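Local coordinates for phosphoribosylglycinamide synthetase (Anaerococcus prevotii, PDB 4DIM), which probably works as an ATP-dependent ligase of the ATP-grasp family, binding ATP and a divalent metal ion, at residues V147-T152 and D183-E188; I341-A346 and N396-I401; T355-E360 and I374-V379. All blocks are in the same frame, centred on the assembly; numbering follows the deposited sequence.

Overall arrangement
All three contacts are antiparallel strand pairings in a single chain. Interaction 1 comes first along the sequence and belongs to the four-stranded sheet of the ATP-grasp domain. Its centre lies about 49 Å from that of interaction 2 and about 41 Å from that of interaction 3, across the centre of the chain from interaction 3. The other two are neighbours, with centres about 11 Å apart. Interaction 3 joins the two strands at one edge of the eight-stranded sheet and falls between the two segments of interaction 2, which joins two strands of a three-stranded sheet. Ile341 packs on Phe356 and Ile374, and Ile398 on Phe356, so the C-terminal sheet rests against the edge of the large one.

Interaction 1. Residues V147-T152 and D183-E188; sequences VIVKAT and DYCIVE
In the small four-stranded antiparallel sheet of the ATP-grasp domain, inner strand 147-150 pairs with strand 186-189, Ile148 with Glu188 and Lys150 with Ile186. Four backbone hydrogen bonds fix the register. Ile148 and Glu188 exchange two, with Ile148 N giving to Glu188 O at 2.8 Å, and Lys150 and Ile186 exchange two more, with Ile186 N reaching Lys150 O at 2.9 Å. Val149 and Val187 point to one face, where Val149 CG1 meets Cys185 SG at 3.7 Å; helix 166-179 covers Val149 and Cys185 there, and helix 133-141 covers Val187. The opposite face carries Ile148, Lys150, Ile186 and Glu188. On it the Lys150 chain rises extended from CG, which sits between the backbone N and the carbonyl carbon (chi1 53°), and its CE passes over Ile186 CG2 at 4.0 Å. Its NZ then makes a long salt bridge with Glu188 OE1, 3.7 Å away. The place of Lys150 at the end of this strand is consistent with that of a lysine that reaches ATP in other ATP-grasp enzymes. Past the strands, Thr152 stands roughly at right angles to Tyr184. Tyr184 OH is hydrogen-bonded to Tyr111 OH and also takes a weak bond from Thr152 OG1 at 3.3 Å, while Thr152 CG2 lies 3.4 Å from Tyr184 CE1, oblique to the ring, and 3.5 Å from Ile186 CD1.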
loop_
_atom_site.group_PDB
_atom_site.type_symbol
_atom_site.label_atom_id
_atom_site.label_comp_id
_atom_site.label_asym_id
_atom_site.label_seq_id
_atom_site.Cartn_x
_atom_site.Cartn_y
_atom_site.Cartn_z
ATOM N N VAL A 147 17.851 16.715 -10.811
ATOM C CA VAL A 147 16.878 17.185 -9.842
ATOM C C VAL A 147 15.607 17.514 -10.541
ATOM O O VAL A 147 15.551 17.661 -11.766
ATOM C CB VAL A 147 17.357 18.388 -8.999
ATOM C CG1 VAL A 147 18.324 17.960 -7.911
ATOM C CG2 VAL A 147 17.969 19.465 -9.873
ATOM N N ILE A 148 14.573 17.568 -9.728
ATOM C CA ILE A 148 13.233 17.972 -10.087
ATOM C C ILE A 148 12.998 19.318 -9.432
ATOM O O ILE A 148 13.445 19.527 -8.300
ATOM C CB ILE A 148 12.246 16.922 -9.594
ATOM C CG1 ILE A 148 12.251 15.705 -10.508
ATOM C CG2 ILE A 148 10.863 17.515 -9.440
ATOM C CD1 ILE A 148 11.323 15.765 -11.708
ATOM N N VAL A 149 12.308 20.219 -10.132
ATOM C CA VAL A 149 11.851 21.504 -9.592
ATOM C C VAL A 149 10.369 21.461 -9.634
ATOM O O VAL A 149 9.777 21.185 -10.686
ATOM C CB VAL A 149 12.367 22.751 -10.286
ATOM C CG1 VAL A 149 12.075 23.949 -9.412
ATOM C CG2 VAL A 149 13.864 22.648 -10.566
ATOM N N LYS A 150 9.747 21.687 -8.492
ATOM C CA LYS A 150 8.313 21.529 -8.418
ATOM C C LYS A 150 7.703 22.414 -7.416
ATOM O O LYS A 150 8.364 22.935 -6.525
ATOM C CB LYS A 150 7.946 20.062 -8.100
ATOM C CG LYS A 150 8.628 19.473 -6.876
ATOM C CD LYS A 150 8.193 18.051 -6.711
ATOM C CE LYS A 150 8.736 17.416 -5.458
ATOM N NZ LYS A 150 7.827 16.349 -4.957
ATOM N N ALA A 151 6.403 22.598 -7.611
ATOM C CA ALA A 151 5.535 23.430 -6.818
ATOM C C ALA A 151 4.771 22.535 -5.904
ATOM O O ALA A 151 4.578 21.349 -6.178
ATOM C CB ALA A 151 4.604 24.211 -7.729
ATOM N N THR A 152 4.339 23.089 -4.814
ATOM C CA THR A 152 3.665 22.337 -3.784
ATOM C C THR A 152 2.135 22.426 -3.930
ATOM O O THR A 152 1.440 21.473 -3.564
ATOM C CB THR A 152 4.186 22.891 -2.464
ATOM O OG1 THR A 152 3.632 24.188 -2.249
ATOM C CG2 THR A 152 5.731 23.015 -2.463
ATOM N N ASP A 183 5.496 31.538 -2.246
ATOM C CA ASP A 183 6.780 32.237 -2.486
ATOM C C ASP A 183 7.931 31.225 -2.576
ATOM O O ASP A 183 9.084 31.641 -2.695
ATOM C CB ASP A 183 7.104 33.309 -1.416
ATOM C CG ASP A 183 7.610 32.834 -0.047
ATOM O OD1 ASP A 183 7.830 33.707 0.844
ATOM O OD2 ASP A 183 7.777 31.600 0.138
ATOM N N TYR A 184 7.643 29.913 -2.496
ATOM C CA TYR A 184 8.703 28.932 -2.504
ATOM C C TYR A 184 8.438 27.827 -3.485
ATOM O O TYR A 184 7.343 27.645 -4.013
ATOM C CB TYR A 184 8.924 28.379 -1.094
ATOM C CG TYR A 184 7.793 27.536 -0.577
ATOM C CD1 TYR A 184 7.848 26.146 -0.637
ATOM C CD2 TYR A 184 6.663 28.120 -0.020
ATOM C CE1 TYR A 184 6.780 25.358 -0.210
ATOM C CE2 TYR A 184 5.584 27.347 0.408
ATOM C CZ TYR A 184 5.652 25.960 0.325
ATOM O OH TYR A 184 4.599 25.188 0.769
ATOM N N CYS A 185 9.505 27.096 -3.698
ATOM C CA CYS A 185 9.740 26.009 -4.609
ATOM C C CYS A 185 10.347 24.823 -3.851
ATOM O O CYS A 185 10.877 24.975 -2.743
ATOM C CB CYS A 185 10.710 26.499 -5.682
ATOM S SG CYS A 185 10.099 26.326 -7.362
ATOM N N ILE A 186 10.345 23.655 -4.489
ATOM C CA ILE A 186 11.020 22.506 -3.940
ATOM C C ILE A 186 11.971 22.050 -5.016
ATOM O O ILE A 186 11.594 21.890 -6.180
ATOM C CB ILE A 186 10.084 21.390 -3.387
ATOM C CG1 ILE A 186 9.548 21.846 -2.003
ATOM C CG2 ILE A 186 10.819 20.048 -3.214
ATOM C CD1 ILE A 186 8.421 21.059 -1.451
ATOM N N VAL A 187 13.235 21.972 -4.636
ATOM C CA VAL A 187 14.274 21.386 -5.478
ATOM C C VAL A 187 14.546 20.035 -4.808
ATOM O O VAL A 187 14.818 19.971 -3.600
ATOM C CB VAL A 187 15.538 22.262 -5.727
ATOM C CG1 VAL A 187 16.308 22.564 -4.435
ATOM C CG2 VAL A 187 16.442 21.593 -6.748
ATOM N N GLU A 188 14.313 18.961 -5.539
ATOM C CA GLU A 188 14.468 17.613 -4.976
ATOM C C GLU A 188 15.299 16.744 -5.878
ATOM O O GLU A 188 15.180 16.828 -7.097
ATOM C CB GLU A 188 13.078 16.979 -4.764
ATOM C CG GLU A 188 13.108 15.640 -4.071
ATOM C CD GLU A 188 11.751 15.063 -3.766
ATOM O OE1 GLU A 188 11.095 14.572 -4.713
ATOM O OE2 GLU A 188 11.374 15.040 -2.574
#

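Interaction 2. Residues I341-A346 and N396-I401; sequences ILNSNA and NNINII
Asn343 OD1, lying 3.4 Å from Ile398 CD1, is gripped from within its own segment by Asn345 N at 3.1 Å and, weakly, by Asn345 ND2. The backbone bond makes an Asx turn, its donor above the carbonyl plane, where strand 336-343 leaves the three-stranded antiparallel sheet. With CG anti to the backbone N (chi1 180°), the Asn343 amide is carried out to meet both partners. Replacing Asn343 by alanine removes OD1, which is likely to leave Asn345 N without its side-chain acceptor, Asn345 ND2 one partner short, and the turn freer to move. Asn345 ND2 also gives a hydrogen bond to Ile394 O, and Asn397 ND2 one to Val393 O; the first ties the turn, the second the partner segment, to the end of helix 384-395. Across the strands Ser344 N gives to Asn397 O at 3.0 Å; further along, Leu342 N gives to Asn399 O at 2.7 Å and Asn399 N returns a bond to Leu342 O. Ile341 CG2 meets Ile398 CG2 at 3.9 Å on the face that packs against Phe356 of strand 351-356. On the other face Leu342 and Asn399 lie side by side, CB to CB 3.9 Å, and Leu342 CD1 reaches Ile401 CD1 at 3.9 Å.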
loop_
_atom_site.group_PDB
_atom_site.type_symbol
_atom_site.label_atom_id
_atom_site.label_comp_id
_atom_site.label_asym_id
_atom_site.label_seq_id
_atom_site.Cartn_x
_atom_site.Cartn_y
_atom_site.Cartn_z
ATOM N N ILE A 341 -18.691 -13.841 -17.772
ATOM C CA ILE A 341 -17.264 -14.153 -17.796
ATOM C C ILE A 341 -17.121 -15.666 -17.743
ATOM O O ILE A 341 -17.509 -16.275 -16.743
ATOM C CB ILE A 341 -16.491 -13.472 -16.660
ATOM C CG1 ILE A 341 -16.725 -11.953 -16.708
ATOM C CG2 ILE A 341 -15.010 -13.801 -16.791
ATOM C CD1 ILE A 341 -16.378 -11.169 -15.463
ATOM N N LEU A 342 -16.545 -16.270 -18.800
ATOM C CA LEU A 342 -16.353 -17.712 -18.885
ATOM C C LEU A 342 -14.978 -18.137 -18.341
ATOM O O LEU A 342 -13.960 -17.787 -18.929
ATOM C CB LEU A 342 -16.489 -18.167 -20.339
ATOM C CG LEU A 342 -17.680 -17.601 -21.127
ATOM C CD1 LEU A 342 -17.656 -18.097 -22.561
ATOM C CD2 LEU A 342 -18.995 -17.958 -20.461
ATOM N N ASN A 343 -14.954 -18.895 -17.233
ATOM C CA ASN A 343 -13.732 -19.429 -16.641
ATOM C C ASN A 343 -13.704 -20.934 -16.856
ATOM O O ASN A 343 -14.324 -21.676 -16.088
ATOM C CB ASN A 343 -13.636 -19.088 -15.141
ATOM C CG ASN A 343 -12.393 -19.622 -14.475
ATOM O OD1 ASN A 343 -11.471 -20.111 -15.119
ATOM N ND2 ASN A 343 -12.340 -19.563 -13.166
ATOM N N SER A 344 -12.939 -21.389 -17.864
ATOM C CA SER A 344 -12.844 -22.811 -18.189
ATOM C C SER A 344 -11.674 -23.503 -17.455
ATOM O O SER A 344 -11.334 -24.633 -17.801
ATOM C CB SER A 344 -12.726 -22.999 -19.705
ATOM O OG SER A 344 -11.552 -22.463 -20.292
ATOM N N ASN A 345 -11.109 -22.870 -16.408
ATOM C CA ASN A 345 -9.973 -23.435 -15.663
ATOM C C ASN A 345 -10.386 -24.458 -14.639
ATOM O O ASN A 345 -11.377 -24.272 -13.940
ATOM C CB ASN A 345 -9.196 -22.339 -14.931
ATOM C CG ASN A 345 -8.532 -21.415 -15.890
ATOM O OD1 ASN A 345 -7.724 -21.865 -16.688
ATOM N ND2 ASN A 345 -8.868 -20.135 -15.865
ATOM N N ALA A 346 -9.538 -25.467 -14.465
ATOM C CA ALA A 346 -9.766 -26.544 -13.508
ATOM C C ALA A 346 -9.322 -26.187 -12.071
ATOM O O ALA A 346 -8.428 -25.360 -11.870
ATOM C CB ALA A 346 -9.021 -27.793 -13.970
ATOM N N ASN A 396 -5.763 -17.129 -20.452
ATOM C CA ASN A 396 -6.096 -17.630 -21.795
ATOM C C ASN A 396 -7.365 -18.505 -21.760
ATOM O O ASN A 396 -7.925 -18.774 -22.813
ATOM C CB ASN A 396 -4.925 -18.410 -22.423
ATOM C CG ASN A 396 -3.731 -17.608 -22.832
ATOM O OD1 ASN A 396 -3.639 -16.403 -22.600
ATOM N ND2 ASN A 396 -2.805 -18.259 -23.522
ATOM N N ASN A 397 -7.810 -18.937 -20.555
ATOM C CA ASN A 397 -9.035 -19.700 -20.300
ATOM C C ASN A 397 -10.075 -18.841 -19.564
ATOM O O ASN A 397 -10.987 -19.394 -18.949
ATOM C CB ASN A 397 -8.708 -20.970 -19.504
ATOM C CG ASN A 397 -8.107 -22.070 -20.355
ATOM O OD1 ASN A 397 -8.815 -22.740 -21.126
ATOM N ND2 ASN A 397 -6.782 -22.247 -20.290
ATOM N N ILE A 398 -9.974 -17.488 -19.685
ATOM C CA ILE A 398 -10.925 -16.501 -19.135
ATOM C C ILE A 398 -11.517 -15.759 -20.332
ATOM O O ILE A 398 -10.771 -15.050 -20.994
ATOM C CB ILE A 398 -10.297 -15.472 -18.108
ATOM C CG1 ILE A 398 -9.725 -16.123 -16.807
ATOM C CG2 ILE A 398 -11.315 -14.321 -17.768
ATOM C CD1 ILE A 398 -10.476 -17.087 -16.241
ATOM N N ASN A 399 -12.832 -15.883 -20.600
ATOM C CA ASN A 399 -13.480 -15.194 -21.731
ATOM C C ASN A 399 -14.522 -14.188 -21.235
ATOM O O ASN A 399 -15.478 -14.564 -20.556
ATOM C CB ASN A 399 -14.131 -16.205 -22.683
ATOM C CG ASN A 399 -14.433 -15.684 -24.076
ATOM O OD1 ASN A 399 -14.226 -14.501 -24.405
ATOM N ND2 ASN A 399 -14.957 -16.563 -24.936
ATOM N N ILE A 400 -14.339 -12.915 -21.583
ATOM C CA ILE A 400 -15.284 -11.865 -21.228
ATOM C C ILE A 400 -16.197 -11.619 -22.433
ATOM O O ILE A 400 -15.720 -11.196 -23.486
ATOM C CB ILE A 400 -14.551 -10.592 -20.785
ATOM C CG1 ILE A 400 -13.557 -10.893 -19.616
ATOM C CG2 ILE A 400 -15.571 -9.556 -20.352
ATOM C CD1 ILE A 400 -12.479 -9.872 -19.447
ATOM N N ILE A 401 -17.505 -11.889 -22.265
ATOM C CA ILE A 401 -18.524 -11.763 -23.298
ATOM C C ILE A 401 -19.335 -10.445 -23.119
ATOM O O ILE A 401 -19.977 -10.251 -22.085
ATOM C CB ILE A 401 -19.456 -13.000 -23.238
ATOM C CG1 ILE A 401 -18.664 -14.327 -23.146
ATOM C CG2 ILE A 401 -20.428 -13.010 -24.416
ATOM C CD1 ILE A 401 -17.649 -14.562 -24.212
#

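Interaction 3. Residues T355-E360 and I374-V379; sequences TFFKEE and IGQIIV
This is a short antiparallel pairing between Thr355-Phe356 and Gly375-Gln376, extended by an aromatic ring laid over the glycine, at one edge of the eight-stranded sheet. Thr355 and Gln376 form the hydrogen-bonded pair, with Thr355 N giving to Gln376 O at 3.0 Å and Gln376 N to Thr355 O at 2.9 Å. One residue beyond the strand, Phe357 N gives to Ile374 O at 2.7 Å. That bond is fairly straight although the donor is tilted 29° from the carbonyl plane. Strand 351-356 is the outermost in this chain, and 375-381 links it to 323-329, where backbone bonds join Ile374 and Gly375 to Ile329. With its CG anti to the carbonyl carbon (chi1 -49°), the Phe357 ring swings back across Gly375, whose CA makes a CH-pi contact 3.6 Å from the ring centroid. Gln376 OE1 approaches the rim of the same ring in its plane, 3.4 Å from Phe357 CZ, with amide and ring 76° apart. Arg17 makes a cation-pi contact with this ring. Thr355 and Gln376 point the same way, and Thr355 OG1 and Gln376 NE2 are each hydrogen-bonded to Glu353 OE2, while Thr355 OG1 rests 3.4 Å from Gln376 CG.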
loop_
_atom_site.group_PDB
_atom_site.type_symbol
_atom_site.label_atom_id
_atom_site.label_comp_id
_atom_site.label_asym_id
_atom_site.label_seq_id
_atom_site.Cartn_x
_atom_site.Cartn_y
_atom_site.Cartn_z
ATOM N N THR A 355 -11.064 -14.298 -8.783
ATOM C CA THR A 355 -12.322 -13.622 -8.490
ATOM C C THR A 355 -12.599 -12.582 -9.531
ATOM O O THR A 355 -11.682 -11.899 -9.994
ATOM C CB THR A 355 -12.311 -12.999 -7.080
ATOM O OG1 THR A 355 -11.239 -12.070 -6.971
ATOM C CG2 THR A 355 -12.235 -14.056 -5.976
ATOM N N PHE A 356 -13.882 -12.435 -9.855
ATOM C CA PHE A 356 -14.363 -11.425 -10.781
ATOM C C PHE A 356 -15.137 -10.371 -9.998
ATOM O O PHE A 356 -15.847 -10.686 -9.036
ATOM C CB PHE A 356 -15.214 -12.056 -11.884
ATOM C CG PHE A 356 -14.416 -13.074 -12.664
ATOM C CD1 PHE A 356 -13.353 -12.677 -13.472
ATOM C CD2 PHE A 356 -14.618 -14.436 -12.469
ATOM C CE1 PHE A 356 -12.547 -13.626 -14.099
ATOM C CE2 PHE A 356 -13.798 -15.374 -13.078
ATOM C CZ PHE A 356 -12.788 -14.964 -13.911
ATOM N N PHE A 357 -14.921 -9.107 -10.384
ATOM C CA PHE A 357 -15.567 -7.931 -9.805
ATOM C C PHE A 357 -16.791 -7.477 -10.616
ATOM O O PHE A 357 -17.657 -6.836 -10.038
ATOM C CB PHE A 357 -14.571 -6.760 -9.730
ATOM C CG PHE A 357 -13.223 -7.067 -9.112
ATOM C CD1 PHE A 357 -13.122 -7.863 -7.981
ATOM C CD2 PHE A 357 -12.068 -6.469 -9.601
ATOM C CE1 PHE A 357 -11.892 -8.119 -7.411
ATOM C CE2 PHE A 357 -10.844 -6.724 -9.031
ATOM C CZ PHE A 357 -10.757 -7.573 -7.962
ATOM N N LYS A 358 -16.855 -7.759 -11.937
ATOM C CA LYS A 358 -17.987 -7.330 -12.767
ATOM C C LYS A 358 -19.014 -8.476 -12.943
ATOM O O LYS A 358 -18.693 -9.656 -12.765
ATOM C CB LYS A 358 -17.488 -6.788 -14.125
ATOM C CG LYS A 358 -16.403 -5.694 -14.006
ATOM C CD LYS A 358 -16.903 -4.422 -13.294
ATOM C CE LYS A 358 -15.878 -3.316 -13.157
ATOM N NZ LYS A 358 -15.527 -2.681 -14.456
ATOM N N GLU A 359 -20.267 -8.099 -13.211
ATOM C CA GLU A 359 -21.411 -9.015 -13.364
ATOM C C GLU A 359 -22.328 -8.564 -14.512
ATOM O O GLU A 359 -22.198 -7.430 -14.980
ATOM C CB GLU A 359 -22.209 -9.104 -12.043
ATOM C CG GLU A 359 -22.774 -7.784 -11.520
ATOM C CD GLU A 359 -23.375 -7.835 -10.119
ATOM O OE1 GLU A 359 -22.654 -8.249 -9.179
ATOM O OE2 GLU A 359 -24.543 -7.407 -9.954
ATOM N N GLU A 360 -23.250 -9.450 -14.973
ATOM C CA GLU A 360 -24.184 -9.133 -16.067
ATOM C C GLU A 360 -24.767 -7.720 -15.891
ATOM O O GLU A 360 -25.150 -7.341 -14.784
ATOM C CB GLU A 360 -25.322 -10.178 -16.199
ATOM C CG GLU A 360 -26.195 -9.973 -17.449
ATOM C CD GLU A 360 -26.792 -11.187 -18.154
ATOM O OE1 GLU A 360 -27.827 -11.019 -18.845
ATOM O OE2 GLU A 360 -26.197 -12.286 -18.073
ATOM N N ILE A 374 -11.420 -5.974 -13.957
ATOM C CA ILE A 374 -12.477 -6.983 -14.142
ATOM C C ILE A 374 -12.404 -8.025 -13.010
ATOM O O ILE A 374 -13.425 -8.583 -12.604
ATOM C CB ILE A 374 -12.369 -7.635 -15.542
ATOM C CG1 ILE A 374 -12.728 -6.596 -16.633
ATOM C CG2 ILE A 374 -13.229 -8.911 -15.664
ATOM C CD1 ILE A 374 -11.530 -5.848 -17.218
ATOM N N GLY A 375 -11.211 -8.270 -12.506
ATOM C CA GLY A 375 -11.016 -9.234 -11.437
ATOM C C GLY A 375 -9.569 -9.325 -11.044
ATOM O O GLY A 375 -8.780 -8.421 -11.339
ATOM N N GLN A 376 -9.217 -10.439 -10.405
ATOM C CA GLN A 376 -7.845 -10.699 -9.994
ATOM C C GLN A 376 -7.587 -12.174 -9.854
ATOM O O GLN A 376 -8.498 -12.948 -9.535
ATOM C CB GLN A 376 -7.503 -9.998 -8.679
ATOM C CG GLN A 376 -8.228 -10.566 -7.461
ATOM C CD GLN A 376 -8.114 -9.668 -6.274
ATOM O OE1 GLN A 376 -7.836 -8.479 -6.370
ATOM N NE2 GLN A 376 -8.413 -10.188 -5.137
ATOM N N ILE A 377 -6.322 -12.537 -10.075
ATOM C CA ILE A 377 -5.794 -13.890 -10.039
ATOM C C ILE A 377 -4.619 -13.933 -9.092
ATOM O O ILE A 377 -3.719 -13.106 -9.205
ATOM C CB ILE A 377 -5.326 -14.345 -11.456
ATOM C CG1 ILE A 377 -6.489 -14.309 -12.492
ATOM C CG2 ILE A 377 -4.675 -15.745 -11.397
ATOM C CD1 ILE A 377 -6.015 -14.323 -13.897
ATOM N N ILE A 378 -4.578 -14.960 -8.232
ATOM C CA ILE A 378 -3.451 -15.198 -7.361
ATOM C C ILE A 378 -3.028 -16.660 -7.504
ATOM O O ILE A 378 -3.832 -17.572 -7.356
ATOM C CB ILE A 378 -3.674 -14.831 -5.883
ATOM C CG1 ILE A 378 -4.369 -13.504 -5.737
ATOM C CG2 ILE A 378 -2.299 -14.826 -5.151
ATOM C CD1 ILE A 378 -4.788 -13.233 -4.395
ATOM N N VAL A 379 -1.734 -16.851 -7.764
ATOM C CA VAL A 379 -1.105 -18.161 -7.870
ATOM C C VAL A 379 0.139 -18.195 -6.974
ATOM O O VAL A 379 0.664 -17.139 -6.593
ATOM C CB VAL A 379 -0.770 -18.551 -9.300
ATOM C CG1 VAL A 379 -2.027 -18.500 -10.168
ATOM C CG2 VAL A 379 0.331 -17.671 -9.878
#